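Local coordinates for protein 2-ON-2 hemoglobin (PDB 2XYK) that binds heme b in a 2-on-2 globin fold and probably binds and carries oxygen, at residues R90-L94 with L121-M125; A51-D55 with Y67-H71; L8-I12 with L110-I114. One frame throughout, in Å; residues are numbered along the deposited sequence.

Interaction 1: residues R90-L94 with L121-M125; sequences RDEWL and LAFHM. With HEM (protoporphyrin IX containing Fe), chain C.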
loop_
_atom_site.group_PDB
_atom_site.type_symbol
_atom_site.label_atom_id
_atom_site.label_comp_id
_atom_site.label_asym_id
_atom_site.label_seq_id
_atom_site.Cartn_x
_atom_site.Cartn_y
_atom_site.Cartn_z
ATOM N N ARG A 90 6.515 -3.605 10.705
ATOM C CA ARG A 90 5.483 -4.387 10.042
ATOM C C ARG A 90 4.063 -4.068 10.528
ATOM O O ARG A 90 3.201 -3.794 9.702
ATOM C CB ARG A 90 5.782 -5.880 10.151
ATOM C CG ARG A 90 4.648 -6.824 9.677
ATOM C CD ARG A 90 4.809 -8.188 10.419
ATOM N NE ARG A 90 4.255 -8.156 11.787
ATOM C CZ ARG A 90 4.636 -8.954 12.783
ATOM N NH1 ARG A 90 5.599 -9.843 12.599
ATOM N NH2 ARG A 90 4.046 -8.863 13.973
ATOM N N ASP A 91 3.810 -4.141 11.841
ATOM C CA ASP A 91 2.441 -3.949 12.350
ATOM C C ASP A 91 1.973 -2.493 12.238
ATOM O O ASP A 91 0.769 -2.225 12.128
ATOM C CB ASP A 91 2.320 -4.398 13.806
ATOM C CG ASP A 91 2.534 -5.887 13.977
ATOM O OD1 ASP A 91 2.398 -6.657 12.987
ATOM O OD2 ASP A 91 2.857 -6.281 15.110
ATOM N N GLU A 92 2.923 -1.558 12.290
ATOM C CA GLU A 92 2.627 -0.122 12.160
ATOM C C GLU A 92 2.313 0.295 10.727
ATOM O O GLU A 92 1.504 1.209 10.514
ATOM C CB GLU A 92 3.766 0.722 12.735
ATOM C CG GLU A 92 3.867 0.611 14.266
ATOM C CD GLU A 92 5.056 1.392 14.838
ATOM O OE1 GLU A 92 5.674 2.187 14.107
ATOM O OE2 GLU A 92 5.348 1.216 16.020
ATOM N N TRP A 93 2.940 -0.376 9.754
ATOM C CA TRP A 93 2.590 -0.259 8.328
ATOM C C TRP A 93 1.143 -0.778 8.144
ATOM O O TRP A 93 0.280 -0.136 7.556
ATOM C CB TRP A 93 3.600 -1.118 7.496
ATOM C CG TRP A 93 3.535 -0.932 5.981
ATOM C CD1 TRP A 93 4.394 -0.187 5.194
ATOM C CD2 TRP A 93 2.545 -1.479 5.083
ATOM N NE1 TRP A 93 4.001 -0.263 3.861
ATOM C CE2 TRP A 93 2.884 -1.057 3.773
ATOM C CE3 TRP A 93 1.414 -2.299 5.261
ATOM C CZ2 TRP A 93 2.124 -1.419 2.655
ATOM C CZ3 TRP A 93 0.647 -2.650 4.146
ATOM C CH2 TRP A 93 1.015 -2.224 2.863
ATOM N N LEU A 94 0.872 -1.948 8.691
ATOM C CA LEU A 94 -0.464 -2.558 8.607
ATOM C C LEU A 94 -1.525 -1.715 9.320
ATOM O O LEU A 94 -2.661 -1.604 8.853
ATOM C CB LEU A 94 -0.425 -3.987 9.170
ATOM C CG LEU A 94 0.298 -5.016 8.285
ATOM C CD1 LEU A 94 0.609 -6.272 9.115
ATOM C CD2 LEU A 94 -0.590 -5.350 7.014
ATOM N N LEU A 121 1.529 -10.142 2.251
ATOM C CA LEU A 121 2.746 -9.522 1.673
ATOM C C LEU A 121 3.571 -8.817 2.755
ATOM O O LEU A 121 4.805 -8.913 2.767
ATOM C CB LEU A 121 2.394 -8.529 0.554
ATOM C CG LEU A 121 2.086 -9.055 -0.843
ATOM C CD1 LEU A 121 1.761 -7.887 -1.783
ATOM C CD2 LEU A 121 3.242 -9.909 -1.402
ATOM N N ALA A 122 2.883 -8.124 3.665
ATOM C CA ALA A 122 3.567 -7.350 4.715
ATOM C C ALA A 122 4.376 -8.258 5.626
ATOM O O ALA A 122 5.500 -7.922 5.992
ATOM C CB ALA A 122 2.575 -6.527 5.540
ATOM N N PHE A 123 3.798 -9.405 5.994
ATOM C CA PHE A 123 4.520 -10.377 6.841
ATOM C C PHE A 123 5.725 -10.946 6.091
ATOM O O PHE A 123 6.794 -11.151 6.667
ATOM C CB PHE A 123 3.600 -11.485 7.344
ATOM C CG PHE A 123 2.928 -11.155 8.662
ATOM C CD1 PHE A 123 1.813 -10.329 8.703
ATOM C CD2 PHE A 123 3.403 -11.698 9.843
ATOM C CE1 PHE A 123 1.189 -10.026 9.923
ATOM C CE2 PHE A 123 2.795 -11.423 11.049
ATOM C CZ PHE A 123 1.681 -10.570 11.093
ATOM N N HIS A 124 5.546 -11.139 4.793
ATOM C CA HIS A 124 6.621 -11.553 3.920
ATOM C C HIS A 124 7.742 -10.503 3.700
ATOM O O HIS A 124 8.861 -10.872 3.304
ATOM C CB HIS A 124 6.033 -12.030 2.594
ATOM C CG HIS A 124 6.952 -12.935 1.824
ATOM N ND1 HIS A 124 7.359 -14.158 2.307
ATOM C CD2 HIS A 124 7.553 -12.784 0.616
ATOM C CE1 HIS A 124 8.195 -14.718 1.438
ATOM N NE2 HIS A 124 8.327 -13.904 0.400
ATOM N N MET A 125 7.464 -9.207 3.927
ATOM C CA MET A 125 8.513 -8.162 3.753
ATOM C C MET A 125 9.378 -8.066 4.986
ATOM O O MET A 125 10.478 -7.545 4.927
ATOM C CB MET A 125 7.937 -6.754 3.480
ATOM C CG MET A 125 7.096 -6.630 2.222
ATOM S SD MET A 125 7.991 -7.155 0.732
ATOM C CE MET A 125 7.570 -8.915 0.636
HETATM C CHA HEM C . 8.925 0.808 -0.552
HETATM C CHB HEM C . 8.397 -0.153 4.248
HETATM C CHC HEM C . 5.124 -3.581 3.063
HETATM C CHD HEM C . 4.867 -1.775 -1.416
HETATM C C1A HEM C . 9.113 0.791 0.826
HETATM C C2A HEM C . 10.155 1.490 1.557
HETATM C C3A HEM C . 10.023 1.225 2.862
HETATM C C4A HEM C . 8.872 0.354 3.031
HETATM C CMA HEM C . 10.897 1.727 4.057
HETATM C CAA HEM C . 11.220 2.378 0.865
HETATM C CBA HEM C . 10.544 3.730 0.528
HETATM C CGA HEM C . 11.145 4.478 -0.662
HETATM O O1A HEM C . 11.972 3.943 -1.457
HETATM O O2A HEM C . 10.773 5.663 -0.842
HETATM C C1B HEM C . 7.489 -1.196 4.368
HETATM C C2B HEM C . 7.078 -1.904 5.576
HETATM C C3B HEM C . 6.174 -2.846 5.218
HETATM C C4B HEM C . 5.982 -2.761 3.784
HETATM C CMB HEM C . 7.562 -1.635 7.010
HETATM C CAB HEM C . 5.428 -3.876 6.108
HETATM C CBB HEM C . 6.070 -4.942 6.592
HETATM C C1C HEM C . 4.731 -3.375 1.769
HETATM C C2C HEM C . 3.671 -4.073 1.092
HETATM C C3C HEM C . 3.574 -3.578 -0.151
HETATM C C4C HEM C . 4.595 -2.547 -0.291
HETATM C CMC HEM C . 2.845 -5.188 1.778
HETATM C CAC HEM C . 2.575 -4.028 -1.255
HETATM C CBC HEM C . 1.244 -4.032 -1.013
HETATM C C1D HEM C . 5.972 -0.981 -1.662
HETATM C C2D HEM C . 6.386 -0.445 -2.951
HETATM C C3D HEM C . 7.649 0.353 -2.677
HETATM C C4D HEM C . 7.886 0.229 -1.260
HETATM C CMD HEM C . 5.674 -0.641 -4.312
HETATM C CAD HEM C . 8.510 1.133 -3.703
HETATM C CBD HEM C . 9.533 0.095 -4.179
HETATM C CGD HEM C . 10.596 0.721 -5.054
HETATM O O1D HEM C . 11.567 1.325 -4.524
HETATM O O2D HEM C . 10.444 0.612 -6.287
HETATM N NA HEM C . 8.346 0.111 1.753
HETATM N NB HEM C . 6.782 -1.739 3.306
HETATM N NC HEM C . 5.283 -2.461 0.907
HETATM N ND HEM C . 6.875 -0.552 -0.706
HETATM FE FE HEM C . 6.828 -1.185 1.285
HETATM O O HOH W 1 5.519 0.213 1.559
#
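Arg90 lays its side chain over Phe123 where helices 87-104 and 108-125, the G and H helices of the 2-on-2 globin fold, run nearly antiparallel, their local axes 9.9 Å apart. The bump is the bend of the arginine chain: CD sits over the middle of the phenylalanine ring, 3.7 Å from its centroid and 6° off the ring normal, a CH-pi contact. Beyond it the guanidinium continues flat across the same ring with planes only 12° apart, and Arg90 CZ comes to 3.5 Å from Phe123 CE2. The bend at chi3 (81°) lets the guanidinium lie nearly flat on the ring. Asp91 OD1 lies in the guanidinium plane, and its side-on grip by Arg90 NE and NH2 helps hold that plane. Deeper in, Ala122 offers the hollow: with no side chain beyond CB, it lets Leu94 CD2 settle 3.7 Å from that carbon, while Leu94 CD1 leans against Phe123 CE1. A long aliphatic stem suits Arg90, whose CB and CG also pass the heme vinyl carbon CBB. Trp93, with Phe25 and Phe97 among its aromatic neighbours, puts one face of its indole over the porphyrin, a broad flat group matched to a flat cofactor; CG anti to the backbone N carries it there. On the other segment Met125 CG touches the heme carbon CHC. Trp93 NE1 donates a 2.8 Å hydrogen bond to the water that binds the heme iron.

Interaction 2: residues A51-D55 with Y67-H71; sequences AKFYD and YVEKH. With HEM (protoporphyrin IX containing Fe), chain C.
Asp55 and Tyr67 make the tight part of this contact, where helix 47-60, the E helix of the globin heme pocket, meets 66-71, the short helix preceding the F helix; Asp55 CA and Tyr67 CA are 4.8 Å apart. Tyr67 CB rests 3.5 Å from Asp55 O, and the edge of its ring slips beside Lys52 O and Asp55 CB. Tyr67 swings its ring opposite the backbone N (chi1 177°), and the ring extends so that its hydroxyl donates to propionate oxygen O2D, although the position of OH is less certain than the rest. His71 CD2 lies over one face of the same ring. Lys52 has the length to cross His71 at about a right angle and then bend at chi3; its NZ reaches both propionates, with 2.7 Å to HEM O1A and a longer 3.2 Å to HEM O1D.

The outer side is looser and built of polar groups. Lys70, exposed and extended beyond CG, stretches across Asp55 to form a salt bridge, NZ to OD2 2.6 Å, approaching on the syn side and 22° out of the carboxylate plane. A water bridges Asp55 OD2 and His71 NE2, which are too far apart to bond directly; it lies in the imidazole plane and donates to the carboxylate. OD2 of the buried Asp55 is therefore gripped by an ammonium and a water, which probably favours its charged form, while Lys52 probably offsets the negative charge of the two propionates and, with Tyr67, ties both helices to the heme rim.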
loop_
_atom_site.group_PDB
_atom_site.type_symbol
_atom_site.label_atom_id
_atom_site.label_comp_id
_atom_site.label_asym_id
_atom_site.label_seq_id
_atom_site.Cartn_x
_atom_site.Cartn_y
_atom_site.Cartn_z
ATOM N N ALA A 51 4.499 8.440 -4.547
ATOM C CA ALA A 51 4.416 8.258 -6.006
ATOM C C ALA A 51 4.538 6.775 -6.380
ATOM O O ALA A 51 3.745 6.261 -7.159
ATOM C CB ALA A 51 5.510 9.092 -6.722
ATOM N N LYS A 52 5.543 6.091 -5.815
ATOM C CA LYS A 52 5.797 4.685 -6.147
ATOM C C LYS A 52 4.673 3.747 -5.675
ATOM O O LYS A 52 4.262 2.849 -6.417
ATOM C CB LYS A 52 7.153 4.234 -5.609
ATOM C CG LYS A 52 8.336 4.852 -6.326
ATOM C CD LYS A 52 9.634 4.268 -5.847
ATOM C CE LYS A 52 9.905 4.706 -4.442
ATOM N NZ LYS A 52 11.348 4.524 -4.039
ATOM N N PHE A 53 4.173 3.959 -4.459
ATOM C CA PHE A 53 3.119 3.101 -3.900
ATOM C C PHE A 53 1.816 3.299 -4.658
ATOM O O PHE A 53 1.119 2.340 -4.957
ATOM C CB PHE A 53 2.937 3.342 -2.392
ATOM C CG PHE A 53 2.216 2.215 -1.667
ATOM C CD1 PHE A 53 2.345 0.885 -2.084
ATOM C CD2 PHE A 53 1.420 2.488 -0.562
ATOM C CE1 PHE A 53 1.688 -0.161 -1.407
ATOM C CE2 PHE A 53 0.739 1.446 0.126
ATOM C CZ PHE A 53 0.886 0.138 -0.281
ATOM N N TYR A 54 1.510 4.545 -4.993
ATOM C CA TYR A 54 0.342 4.860 -5.797
ATOM C C TYR A 54 0.418 4.138 -7.154
ATOM O O TYR A 54 -0.564 3.519 -7.568
ATOM C CB TYR A 54 0.231 6.393 -5.934
ATOM C CG TYR A 54 -0.544 6.884 -7.109
ATOM C CD1 TYR A 54 -1.959 6.911 -7.104
ATOM C CD2 TYR A 54 0.126 7.357 -8.235
ATOM C CE1 TYR A 54 -2.666 7.367 -8.230
ATOM C CE2 TYR A 54 -0.557 7.817 -9.341
ATOM C CZ TYR A 54 -1.947 7.827 -9.341
ATOM O OH TYR A 54 -2.576 8.300 -10.461
ATOM N N ASP A 55 1.579 4.198 -7.830
ATOM C CA ASP A 55 1.779 3.484 -9.105
ATOM C C ASP A 55 1.695 1.969 -8.910
ATOM O O ASP A 55 1.106 1.272 -9.735
ATOM C CB ASP A 55 3.155 3.787 -9.728
ATOM C CG ASP A 55 3.246 5.173 -10.367
ATOM O OD1 ASP A 55 2.200 5.879 -10.501
ATOM O OD2 ASP A 55 4.395 5.571 -10.690
ATOM N N TYR A 67 3.525 0.981 -12.484
ATOM C CA TYR A 67 4.705 0.730 -11.672
ATOM C C TYR A 67 5.699 -0.103 -12.500
ATOM O O TYR A 67 6.878 0.228 -12.617
ATOM C CB TYR A 67 4.335 -0.001 -10.371
ATOM C CG TYR A 67 5.548 -0.331 -9.556
ATOM C CD1 TYR A 67 6.292 -1.479 -9.822
ATOM C CD2 TYR A 67 5.982 0.516 -8.528
ATOM C CE1 TYR A 67 7.426 -1.772 -9.104
ATOM C CE2 TYR A 67 7.134 0.208 -7.796
ATOM C CZ TYR A 67 7.837 -0.932 -8.106
ATOM O OH TYR A 67 8.972 -1.252 -7.401
ATOM N N VAL A 68 5.213 -1.179 -13.099
ATOM C CA VAL A 68 6.101 -2.018 -13.888
ATOM C C VAL A 68 6.716 -1.258 -15.087
ATOM O O VAL A 68 7.927 -1.318 -15.307
ATOM C CB VAL A 68 5.481 -3.387 -14.187
ATOM C CG1 VAL A 68 6.371 -4.181 -15.173
ATOM C CG2 VAL A 68 5.348 -4.155 -12.875
ATOM N N GLU A 69 5.892 -0.487 -15.796
ATOM C CA GLU A 69 6.364 0.392 -16.879
ATOM C C GLU A 69 7.591 1.227 -16.482
ATOM O O GLU A 69 8.520 1.361 -17.271
ATOM C CB GLU A 69 5.247 1.330 -17.314
ATOM C CG GLU A 69 5.229 1.620 -18.801
ATOM C CD GLU A 69 4.314 2.783 -19.170
ATOM O OE1 GLU A 69 3.236 2.935 -18.527
ATOM O OE2 GLU A 69 4.686 3.545 -20.106
ATOM N N LYS A 70 7.592 1.778 -15.267
ATOM C CA LYS A 70 8.686 2.649 -14.802
ATOM C C LYS A 70 9.862 1.904 -14.187
ATOM O O LYS A 70 11.010 2.196 -14.487
ATOM C CB LYS A 70 8.187 3.695 -13.787
ATOM C CG LYS A 70 7.046 4.562 -14.277
ATOM C CD LYS A 70 6.564 5.508 -13.179
ATOM C CE LYS A 70 5.496 6.468 -13.726
ATOM N NZ LYS A 70 5.077 7.298 -12.573
ATOM N N HIS A 71 9.568 0.936 -13.328
ATOM C CA HIS A 71 10.588 0.327 -12.478
ATOM C C HIS A 71 10.864 -1.145 -12.821
ATOM O O HIS A 71 11.820 -1.728 -12.316
ATOM C CB HIS A 71 10.177 0.494 -10.995
ATOM C CG HIS A 71 9.600 1.851 -10.674
ATOM N ND1 HIS A 71 10.371 2.993 -10.616
ATOM C CD2 HIS A 71 8.331 2.244 -10.392
ATOM C CE1 HIS A 71 9.606 4.035 -10.327
ATOM N NE2 HIS A 71 8.362 3.608 -10.190
HETATM C CHA HEM C . 8.925 0.808 -0.552
HETATM C CHB HEM C . 8.397 -0.153 4.248
HETATM C CHC HEM C . 5.124 -3.581 3.063
HETATM C CHD HEM C . 4.867 -1.775 -1.416
HETATM C C1A HEM C . 9.113 0.791 0.826
HETATM C C2A HEM C . 10.155 1.490 1.557
HETATM C C3A HEM C . 10.023 1.225 2.862
HETATM C C4A HEM C . 8.872 0.354 3.031
HETATM C CMA HEM C . 10.897 1.727 4.057
HETATM C CAA HEM C . 11.220 2.378 0.865
HETATM C CBA HEM C . 10.544 3.730 0.528
HETATM C CGA HEM C . 11.145 4.478 -0.662
HETATM O O1A HEM C . 11.972 3.943 -1.457
HETATM O O2A HEM C . 10.773 5.663 -0.842
HETATM C C1B HEM C . 7.489 -1.196 4.368
HETATM C C2B HEM C . 7.078 -1.904 5.576
HETATM C C3B HEM C . 6.174 -2.846 5.218
HETATM C C4B HEM C . 5.982 -2.761 3.784
HETATM C CMB HEM C . 7.562 -1.635 7.010
HETATM C CAB HEM C . 5.428 -3.876 6.108
HETATM C CBB HEM C . 6.070 -4.942 6.592
HETATM C C1C HEM C . 4.731 -3.375 1.769
HETATM C C2C HEM C . 3.671 -4.073 1.092
HETATM C C3C HEM C . 3.574 -3.578 -0.151
HETATM C C4C HEM C . 4.595 -2.547 -0.291
HETATM C CMC HEM C . 2.845 -5.188 1.778
HETATM C CAC HEM C . 2.575 -4.028 -1.255
HETATM C CBC HEM C . 1.244 -4.032 -1.013
HETATM C C1D HEM C . 5.972 -0.981 -1.662
HETATM C C2D HEM C . 6.386 -0.445 -2.951
HETATM C C3D HEM C . 7.649 0.353 -2.677
HETATM C C4D HEM C . 7.886 0.229 -1.260
HETATM C CMD HEM C . 5.674 -0.641 -4.312
HETATM C CAD HEM C . 8.510 1.133 -3.703
HETATM C CBD HEM C . 9.533 0.095 -4.179
HETATM C CGD HEM C . 10.596 0.721 -5.054
HETATM O O1D HEM C . 11.567 1.325 -4.524
HETATM O O2D HEM C . 10.444 0.612 -6.287
HETATM N NA HEM C . 8.346 0.111 1.753
HETATM N NB HEM C . 6.782 -1.739 3.306
HETATM N NC HEM C . 5.283 -2.461 0.907
HETATM N ND HEM C . 6.875 -0.552 -0.706
HETATM FE FE HEM C . 6.828 -1.185 1.285
HETATM O O HOH W 2 6.685 5.697 -9.372
HETATM O O HOH W 1 5.519 0.213 1.559
#

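Interaction 3: residues L8-I12 with L110-I114; sequences LYEAI and LREII
Leu110 pushes its two methyls against Ala11, CD1 standing 3.5 Å from Ala11 CB and CD2 slightly farther off. The small alanine lets this branched side chain come close to the backbone of helix 8-12, where CD1 also meets Ala11 O. Ile12 adds its CG2 methyl, 3.8 Å from Leu110 CD1; CG2 can face helix 108-125 because CG1 has turned between the backbone N and the carbonyl carbon (chi1 72°). At the other end of the short helix, Leu8 places CD2 3.7 Å from Ile113 CG2 and slides past Ile114 in the opposite direction, with CD2 nearing CG1. Branched aliphatic chains interlock well here, and their apolar contacts carry the interface, with no hydrogen bond between the segments.

The next shell packs round these groups. Ile105 touches both Ile12 and Ile114, and Leu61 and Met101 also pack on Ile114, the buried member of the contact. Thr17 OG1 hydrogen-bonds to Ile12 O, while Asn107 OD1 accepts from Leu110 N near the start of helix 108-125. The local axes are 11.2 Å apart at 148°. A short N-terminal helix laid against the long last helix of the chain is consistent with the shortened A helix packed on the H helix in truncated 2-on-2 globins.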
loop_
_atom_site.group_PDB
_atom_site.type_symbol
_atom_site.label_atom_id
_atom_site.label_comp_id
_atom_site.label_asym_id
_atom_site.label_seq_id
_atom_site.Cartn_x
_atom_site.Cartn_y
_atom_site.Cartn_z
ATOM N N LEU A 8 -10.941 -5.022 -9.437
ATOM C CA LEU A 8 -10.933 -4.334 -8.149
ATOM C C LEU A 8 -10.771 -2.809 -8.331
ATOM O O LEU A 8 -11.443 -2.015 -7.636
ATOM C CB LEU A 8 -9.832 -4.875 -7.231
ATOM C CG LEU A 8 -10.133 -6.158 -6.465
ATOM C CD1 LEU A 8 -8.834 -6.844 -6.076
ATOM C CD2 LEU A 8 -10.998 -5.828 -5.220
ATOM N N TYR A 9 -9.882 -2.407 -9.251
ATOM C CA TYR A 9 -9.635 -0.983 -9.537
ATOM C C TYR A 9 -10.943 -0.300 -9.890
ATOM O O TYR A 9 -11.298 0.726 -9.292
ATOM C CB TYR A 9 -8.670 -0.835 -10.710
ATOM C CG TYR A 9 -8.114 0.557 -11.018
ATOM C CD1 TYR A 9 -7.138 1.158 -10.196
ATOM C CD2 TYR A 9 -8.492 1.232 -12.190
ATOM C CE1 TYR A 9 -6.580 2.411 -10.530
ATOM C CE2 TYR A 9 -7.938 2.493 -12.535
ATOM C CZ TYR A 9 -6.989 3.078 -11.708
ATOM O OH TYR A 9 -6.430 4.304 -12.053
ATOM N N GLU A 10 -11.651 -0.872 -10.866
ATOM C CA GLU A 10 -12.969 -0.350 -11.257
ATOM C C GLU A 10 -13.912 -0.320 -10.058
ATOM O O GLU A 10 -14.540 0.706 -9.751
ATOM C CB GLU A 10 -13.563 -1.205 -12.383
ATOM C CG GLU A 10 -13.044 -0.851 -13.758
ATOM C CD GLU A 10 -13.465 -1.874 -14.839
ATOM O OE1 GLU A 10 -13.787 -3.027 -14.490
ATOM O OE2 GLU A 10 -13.454 -1.520 -16.022
ATOM N N ALA A 11 -13.977 -1.446 -9.363
ATOM C CA ALA A 11 -14.906 -1.646 -8.229
ATOM C C ALA A 11 -14.794 -0.605 -7.082
ATOM O O ALA A 11 -15.803 -0.238 -6.468
ATOM C CB ALA A 11 -14.761 -3.093 -7.686
ATOM N N ILE A 12 -13.573 -0.171 -6.761
ATOM C CA ILE A 12 -13.358 0.764 -5.638
ATOM C C ILE A 12 -13.389 2.231 -6.059
ATOM O O ILE A 12 -13.350 3.099 -5.208
ATOM C CB ILE A 12 -12.032 0.491 -4.885
ATOM C CG1 ILE A 12 -10.805 0.903 -5.734
ATOM C CG2 ILE A 12 -11.968 -0.980 -4.379
ATOM C CD1 ILE A 12 -9.459 0.894 -4.947
ATOM N N LEU A 110 -14.996 -5.398 -0.771
ATOM C CA LEU A 110 -13.795 -5.009 -1.508
ATOM C C LEU A 110 -12.609 -4.799 -0.563
ATOM O O LEU A 110 -11.500 -5.185 -0.891
ATOM C CB LEU A 110 -14.076 -3.770 -2.361
ATOM C CG LEU A 110 -15.207 -3.928 -3.407
ATOM C CD1 LEU A 110 -15.341 -2.640 -4.241
ATOM C CD2 LEU A 110 -15.007 -5.154 -4.337
ATOM N N ARG A 111 -12.841 -4.224 0.620
ATOM C CA ARG A 111 -11.762 -4.108 1.620
ATOM C C ARG A 111 -11.243 -5.473 2.083
ATOM O O ARG A 111 -10.038 -5.659 2.221
ATOM C CB ARG A 111 -12.187 -3.274 2.828
ATOM C CG ARG A 111 -12.376 -1.771 2.517
ATOM C CD ARG A 111 -12.475 -0.954 3.785
ATOM N NE ARG A 111 -13.411 -1.522 4.781
ATOM C CZ ARG A 111 -14.712 -1.220 4.841
ATOM N NH1 ARG A 111 -15.246 -0.400 3.945
ATOM N NH2 ARG A 111 -15.492 -1.758 5.769
ATOM N N GLU A 112 -12.150 -6.422 2.320
ATOM C CA GLU A 112 -11.758 -7.784 2.686
ATOM C C GLU A 112 -10.985 -8.509 1.580
ATOM O O GLU A 112 -9.963 -9.183 1.852
ATOM C CB GLU A 112 -12.976 -8.622 3.115
ATOM C CG GLU A 112 -12.644 -10.103 3.298
ATOM O OE1 GLU A 112 -14.939 -10.786 2.799
ATOM O OE2 GLU A 112 -13.932 -12.532 3.116
ATOM N N ILE A 113 -11.453 -8.366 0.333
ATOM C CA ILE A 113 -10.705 -8.911 -0.805
ATOM C C ILE A 113 -9.258 -8.350 -0.889
ATOM O O ILE A 113 -8.328 -9.088 -1.137
ATOM C CB ILE A 113 -11.460 -8.733 -2.147
ATOM C CG1 ILE A 113 -12.607 -9.759 -2.243
ATOM C CG2 ILE A 113 -10.507 -8.939 -3.325
ATOM C CD1 ILE A 113 -13.835 -9.275 -3.041
ATOM N N ILE A 114 -9.074 -7.057 -0.632
ATOM C CA ILE A 114 -7.745 -6.451 -0.781
ATOM C C ILE A 114 -6.831 -6.791 0.384
ATOM O O ILE A 114 -5.646 -7.028 0.189
ATOM C CB ILE A 114 -7.824 -4.907 -0.915
ATOM C CG1 ILE A 114 -8.469 -4.502 -2.231
ATOM C CG2 ILE A 114 -6.421 -4.269 -0.832
ATOM C CD1 ILE A 114 -8.913 -3.018 -2.233
#

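The centres of the three contacts lie about 19 Å apart from one another, all within a single globin domain of eight helices. Interactions 1 and 3 share helix 108-125, using its C-terminal and N-terminal parts respectively, and do not touch. Along the chain, interaction 2 falls wholly between the two segments of interaction 3 and finishes before interaction 1 begins; interactions 1 and 3 alternate their segments. Interactions 1 and 2 lie on opposite sides of the chain's centre yet meet at the heme, where Trp93 CZ2 packs 3.5 Å from Phe53 CZ. They thus help enclose the cofactor together, while interaction 3 fastens the N-terminal helix to the last one.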